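Local coordinates for protein Alpha/beta hydrolase (Novosphingobium aromaticivorans, PDB 3BWX) that probably hydrolyses a substrate not yet identified, as a member of the alpha/beta hydrolase family, and binds calcium ions, at residues I102-G107 with G264-L269; V126-G131 with L231-E236. The protein carries 1 engineered substitution. All blocks are in the same frame, centred on the assembly; numbering follows the deposited sequence.

Contact 1. Residues I102-G107 with G264-L269; sequences IGTSLG and GHAPTL. With EDO (1,2-ethanediol), chain F.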
loop_
_atom_site.group_PDB
_atom_site.type_symbol
_atom_site.label_atom_id
_atom_site.label_comp_id
_atom_site.label_asym_id
_atom_site.label_seq_id
_atom_site.Cartn_x
_atom_site.Cartn_y
_atom_site.Cartn_z
ATOM N N ILE A 102 -0.221 -5.650 6.129
ATOM C CA ILE A 102 0.392 -5.836 4.797
ATOM C C ILE A 102 0.525 -4.444 4.196
ATOM O O ILE A 102 -0.482 -3.868 3.885
ATOM C CB ILE A 102 -0.452 -6.756 3.870
ATOM C CG1 ILE A 102 -0.632 -8.136 4.496
ATOM C CG2 ILE A 102 0.208 -6.764 2.485
ATOM C CD1 ILE A 102 -1.406 -9.152 3.626
ATOM N N GLY A 103 1.742 -3.909 4.033
ATOM C CA GLY A 103 1.947 -2.523 3.624
ATOM C C GLY A 103 2.832 -2.404 2.396
ATOM O O GLY A 103 3.964 -2.945 2.372
ATOM N N THR A 104 2.290 -1.755 1.359
ATOM C CA THR A 104 2.996 -1.517 0.144
ATOM C C THR A 104 3.570 -0.130 0.112
ATOM O O THR A 104 2.836 0.827 0.238
ATOM C CB THR A 104 2.109 -1.767 -1.049
ATOM O OG1 THR A 104 1.797 -3.166 -1.087
ATOM C CG2 THR A 104 2.868 -1.391 -2.350
ATOM N N SER A 105 4.890 -0.031 -0.064
ATOM C CA SER A 105 5.514 1.283 -0.228
ATOM C C SER A 105 5.225 2.188 0.990
ATOM O O SER A 105 5.556 1.826 2.116
ATOM C CB SER A 105 5.043 1.902 -1.555
ATOM O OG SER A 105 5.175 0.944 -2.585
ATOM N N LEU A 106 4.606 3.354 0.786
ATOM C CA LEU A 106 4.229 4.218 1.927
ATOM C C LEU A 106 3.415 3.443 2.969
ATOM O O LEU A 106 3.564 3.620 4.174
ATOM C CB LEU A 106 3.459 5.466 1.505
ATOM C CG LEU A 106 3.052 6.429 2.636
ATOM C CD1 LEU A 106 4.222 6.786 3.581
ATOM C CD2 LEU A 106 2.430 7.677 1.964
ATOM N N GLY A 107 2.588 2.536 2.504
ATOM C CA GLY A 107 1.901 1.642 3.426
ATOM C C GLY A 107 2.802 0.797 4.298
ATOM O O GLY A 107 2.463 0.512 5.419
ATOM N N GLY A 264 9.644 -4.826 -10.793
ATOM C CA GLY A 264 10.252 -3.749 -10.041
ATOM C C GLY A 264 9.363 -3.325 -8.901
ATOM O O GLY A 264 8.733 -4.176 -8.246
ATOM N N HIS A 265 9.341 -2.014 -8.661
ATOM C CA HIS A 265 8.544 -1.437 -7.594
ATOM C C HIS A 265 7.104 -1.252 -8.036
ATOM O O HIS A 265 6.846 -0.435 -8.893
ATOM C CB HIS A 265 9.103 -0.083 -7.150
ATOM C CG HIS A 265 8.355 0.507 -6.000
ATOM N ND1 HIS A 265 8.527 0.076 -4.692
ATOM C CD2 HIS A 265 7.415 1.481 -5.959
ATOM C CE1 HIS A 265 7.748 0.803 -3.902
ATOM N NE2 HIS A 265 7.054 1.652 -4.647
ATOM N N ALA A 266 6.119 -1.949 -7.465
ATOM C CA ALA A 266 6.177 -3.030 -6.467
ATOM C C ALA A 266 5.451 -4.295 -7.007
ATOM O O ALA A 266 4.584 -4.216 -7.896
ATOM C CB ALA A 266 5.521 -2.564 -5.175
ATOM N N PRO A 267 5.763 -5.479 -6.428
ATOM C CA PRO A 267 4.911 -6.649 -6.637
ATOM C C PRO A 267 3.438 -6.293 -6.417
ATOM O O PRO A 267 3.100 -5.485 -5.550
ATOM C CB PRO A 267 5.408 -7.643 -5.595
ATOM C CG PRO A 267 6.876 -7.274 -5.454
ATOM C CD PRO A 267 6.856 -5.789 -5.491
ATOM N N THR A 268 2.540 -6.851 -7.249
ATOM C CA THR A 268 1.131 -6.572 -7.154
ATOM C C THR A 268 0.482 -7.367 -5.985
ATOM O O THR A 268 -0.649 -7.045 -5.571
ATOM C CB THR A 268 0.390 -6.950 -8.443
ATOM O OG1 THR A 268 0.484 -8.359 -8.654
ATOM C CG2 THR A 268 0.925 -6.159 -9.658
ATOM N N LEU A 269 1.204 -8.420 -5.521
ATOM C CA LEU A 269 0.759 -9.442 -4.568
ATOM C C LEU A 269 -0.195 -10.459 -5.202
ATOM O O LEU A 269 -0.760 -11.321 -4.500
ATOM C CB LEU A 269 0.136 -8.776 -3.309
ATOM C CG LEU A 269 1.008 -7.710 -2.647
ATOM C CD1 LEU A 269 0.340 -7.126 -1.423
ATOM C CD2 LEU A 269 2.398 -8.223 -2.297
HETATM C C1 EDO F . 0.850 -10.305 -12.209
HETATM O O1 EDO F . 0.663 -9.553 -11.006
HETATM C C2 EDO F . 0.868 -11.765 -11.872
HETATM O O2 EDO F . -0.503 -12.138 -11.728
#
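A cis peptide bond joins H265 to A266, the two loop residues that meet S105 and T104 at the end of strand 99-104. S105 is itself strained (phi 58°, psi -122°), and this sharp turn places its hydroxyl beside the imidazole. S105 is modelled in two positions; in one of them OG lies 2.9 Å from H265 NE2 and approaches the ring obliquely. With CG anti to the backbone N (chi1 -177°), H265 reaches toward strand 99-104, while its ND1 is hydrogen-bonded to D129 OD2. A266 suits its place by being small: its CB lies over one face of the H265 ring, offset toward the rim, and 4.0 Å from T104 CG2. T104 divides its branches, the methyl facing the loop and OG1 bonded to N128 ND2. Further back, I102 and L269 run alongside with reversed headings, I102 CG2 lying 3.9 Å from L269 CD1, and both also touch L48 of helix 46-52. G107 O packs closely against G103, and T104 O against G107, so two residues without side chains suit the tight strand-to-helix turn. The sequence and geometry are consistent with a nucleophile elbow (GxSxG), with S105, H265 and D129 arranged as in a catalytic triad.

Contact 2. Residues V126-G131 with L231-E236; sequences VLNDVG and LVLRGE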
loop_
_atom_site.group_PDB
_atom_site.type_symbol
_atom_site.label_atom_id
_atom_site.label_comp_id
_atom_site.label_asym_id
_atom_site.label_seq_id
_atom_site.Cartn_x
_atom_site.Cartn_y
_atom_site.Cartn_z
ATOM N N VAL A 126 3.856 -7.928 6.566
ATOM C CA VAL A 126 4.426 -8.024 5.254
ATOM C C VAL A 126 4.795 -6.635 4.810
ATOM O O VAL A 126 3.933 -5.770 4.830
ATOM C CB VAL A 126 3.407 -8.616 4.247
ATOM C CG1 VAL A 126 4.038 -8.663 2.805
ATOM C CG2 VAL A 126 2.908 -9.997 4.680
ATOM N N LEU A 127 6.050 -6.422 4.422
ATOM C CA LEU A 127 6.517 -5.164 3.827
ATOM C C LEU A 127 6.689 -5.456 2.349
ATOM O O LEU A 127 7.492 -6.314 1.963
ATOM C CB LEU A 127 7.833 -4.661 4.422
ATOM C CG LEU A 127 7.837 -4.106 5.852
ATOM C CD1 LEU A 127 9.288 -3.789 6.275
ATOM C CD2 LEU A 127 6.924 -2.851 5.952
ATOM N N ASN A 128 5.929 -4.774 1.529
ATOM C CA ASN A 128 5.985 -4.995 0.090
ATOM C C ASN A 128 6.773 -3.890 -0.580
ATOM O O ASN A 128 6.301 -2.764 -0.791
ATOM C CB ASN A 128 4.616 -5.105 -0.494
ATOM C CG ASN A 128 4.631 -5.341 -1.979
ATOM O OD1 ASN A 128 5.564 -5.937 -2.531
ATOM N ND2 ASN A 128 3.571 -4.922 -2.631
ATOM N N ASP A 129 8.015 -4.238 -0.878
ATOM C CA ASP A 129 8.948 -3.422 -1.678
ATOM C C ASP A 129 9.233 -2.065 -1.066
ATOM O O ASP A 129 9.228 -1.016 -1.731
ATOM C CB ASP A 129 8.556 -3.322 -3.167
ATOM C CG ASP A 129 9.768 -3.109 -4.078
ATOM O OD1 ASP A 129 10.584 -4.015 -4.115
ATOM O OD2 ASP A 129 9.927 -2.030 -4.680
ATOM N N VAL A 130 9.431 -2.066 0.232
ATOM C CA VAL A 130 9.838 -0.878 0.920
ATOM C C VAL A 130 10.670 -1.309 2.121
ATOM O O VAL A 130 10.456 -2.373 2.695
ATOM C CB VAL A 130 8.654 -0.021 1.308
ATOM C CG1 VAL A 130 7.726 -0.744 2.273
ATOM C CG2 VAL A 130 9.144 1.341 1.778
ATOM N N GLY A 131 11.625 -0.462 2.476
ATOM C CA GLY A 131 12.505 -0.693 3.609
ATOM C C GLY A 131 12.996 0.608 4.224
ATOM O O GLY A 131 12.634 1.673 3.785
ATOM N N LEU A 231 7.603 -10.901 6.770
ATOM C CA LEU A 231 7.951 -11.135 5.381
ATOM C C LEU A 231 8.244 -9.814 4.702
ATOM O O LEU A 231 7.468 -8.849 4.845
ATOM C CB LEU A 231 6.772 -11.784 4.654
ATOM C CG LEU A 231 6.808 -11.859 3.093
ATOM C CD1 LEU A 231 7.954 -12.753 2.583
ATOM C CD2 LEU A 231 5.430 -12.339 2.527
ATOM N N VAL A 232 9.338 -9.815 3.937
ATOM C CA VAL A 232 9.708 -8.720 3.059
ATOM C C VAL A 232 9.639 -9.216 1.616
ATOM O O VAL A 232 10.328 -10.184 1.272
ATOM C CB VAL A 232 11.094 -8.169 3.369
ATOM C CG1 VAL A 232 11.394 -6.973 2.450
ATOM C CG2 VAL A 232 11.207 -7.742 4.797
ATOM N N LEU A 233 8.815 -8.617 0.788
ATOM C CA LEU A 233 8.773 -8.869 -0.639
ATOM C C LEU A 233 9.569 -7.778 -1.350
ATOM O O LEU A 233 9.491 -6.592 -1.043
ATOM C CB LEU A 233 7.298 -8.901 -1.158
ATOM C CG LEU A 233 6.406 -10.042 -0.622
ATOM C CD1 LEU A 233 4.920 -9.793 -0.830
ATOM C CD2 LEU A 233 6.820 -11.394 -1.220
ATOM N N ARG A 234 10.320 -8.144 -2.362
ATOM C CA ARG A 234 11.094 -7.194 -3.140
ATOM C C ARG A 234 10.933 -7.531 -4.623
ATOM O O ARG A 234 11.097 -8.701 -5.011
ATOM C CB ARG A 234 12.599 -7.267 -2.772
ATOM C CG ARG A 234 13.402 -6.277 -3.549
ATOM C CD ARG A 234 14.878 -6.342 -3.310
ATOM N NE ARG A 234 15.419 -5.363 -4.240
ATOM C CZ ARG A 234 15.967 -5.598 -5.432
ATOM N NH1 ARG A 234 16.274 -6.834 -5.844
ATOM N NH2 ARG A 234 16.287 -4.583 -6.206
ATOM N N GLY A 235 10.689 -6.519 -5.458
ATOM C CA GLY A 235 10.828 -6.696 -6.881
ATOM C C GLY A 235 12.295 -6.772 -7.281
ATOM O O GLY A 235 13.053 -5.889 -6.891
ATOM N N GLU A 236 12.670 -7.779 -8.082
ATOM C CA GLU A 236 14.058 -7.979 -8.477
ATOM C C GLU A 236 14.713 -6.695 -9.002
ATOM O O GLU A 236 15.897 -6.431 -8.729
ATOM C CB GLU A 236 14.111 -9.036 -9.552
ATOM C CG GLU A 236 15.540 -9.386 -9.984
ATOM C CD GLU A 236 15.562 -10.615 -10.859
ATOM O OE1 GLU A 236 14.821 -10.606 -11.862
ATOM O OE2 GLU A 236 16.314 -11.552 -10.528
#
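The D129 carboxylate and the N128 amide are the flat groups that reach toward strand 230-235, at the ends of two neighbouring parallel strands of the alpha/beta hydrolase sheet. D129 OD1 is met from above the carboxylate plane, 44° out of it, by G235 N at 2.8 Å; OD2 is held by H265 ND1 and S238 OG, and its bond to H265 is consistent with D129 being the acid of a catalytic triad. On the amide, OD1 lies 3.7 Å from L233 CB and is buried with no partner in the model, whereas ND2 is bonded to T104 OG1 and P267 O. The N-to-C directions of the two strands differ by 14°, and they pair V126 with L231, L127 with V232 and N128 with L233. L127 is gripped through both backbone polar atoms: its N binds L231 O at 2.8 Å, and its O accepts L233 N at 2.9 Å. Beyond it D129 N reaches L233 O at 2.8 Å, less straight than those two. Apolar residues fit the sheet's two faces. V126 CG1 sits 3.9 Å from both L231 CD2 and L233 CD1, on the face covered by helix 272-282, while L127 and V232 turn to M249 of helix 243-250. D129 stands just after strand 122-128, where a chi1 of -152° turns its carboxylate toward G235. R234 extends away from this contact, its NE bonded to L241 O, yet the start of its chain still brushes the acid, CG lying 3.7 Å from D129 OD1.

The centres of contacts 1 and 2 lie about 7 Å apart, at the C-terminal ends of adjacent strands of the mixed central sheet. Along the chain the order is 102-107, 126-131, 231-236, 264-269, so the strand pair of contact 2 falls between the two halves of contact 1. Strand 99-104 leads into helix 106-117, which is followed by strand 122-128, and the two strands lie side by side, joined by the bond from N128 N to G103 O of 2.8 Å. L269 also packs against L233. Residues distant in sequence are thus gathered at the C-terminal ends of the parallel strands, where members of this family generally carry their active site.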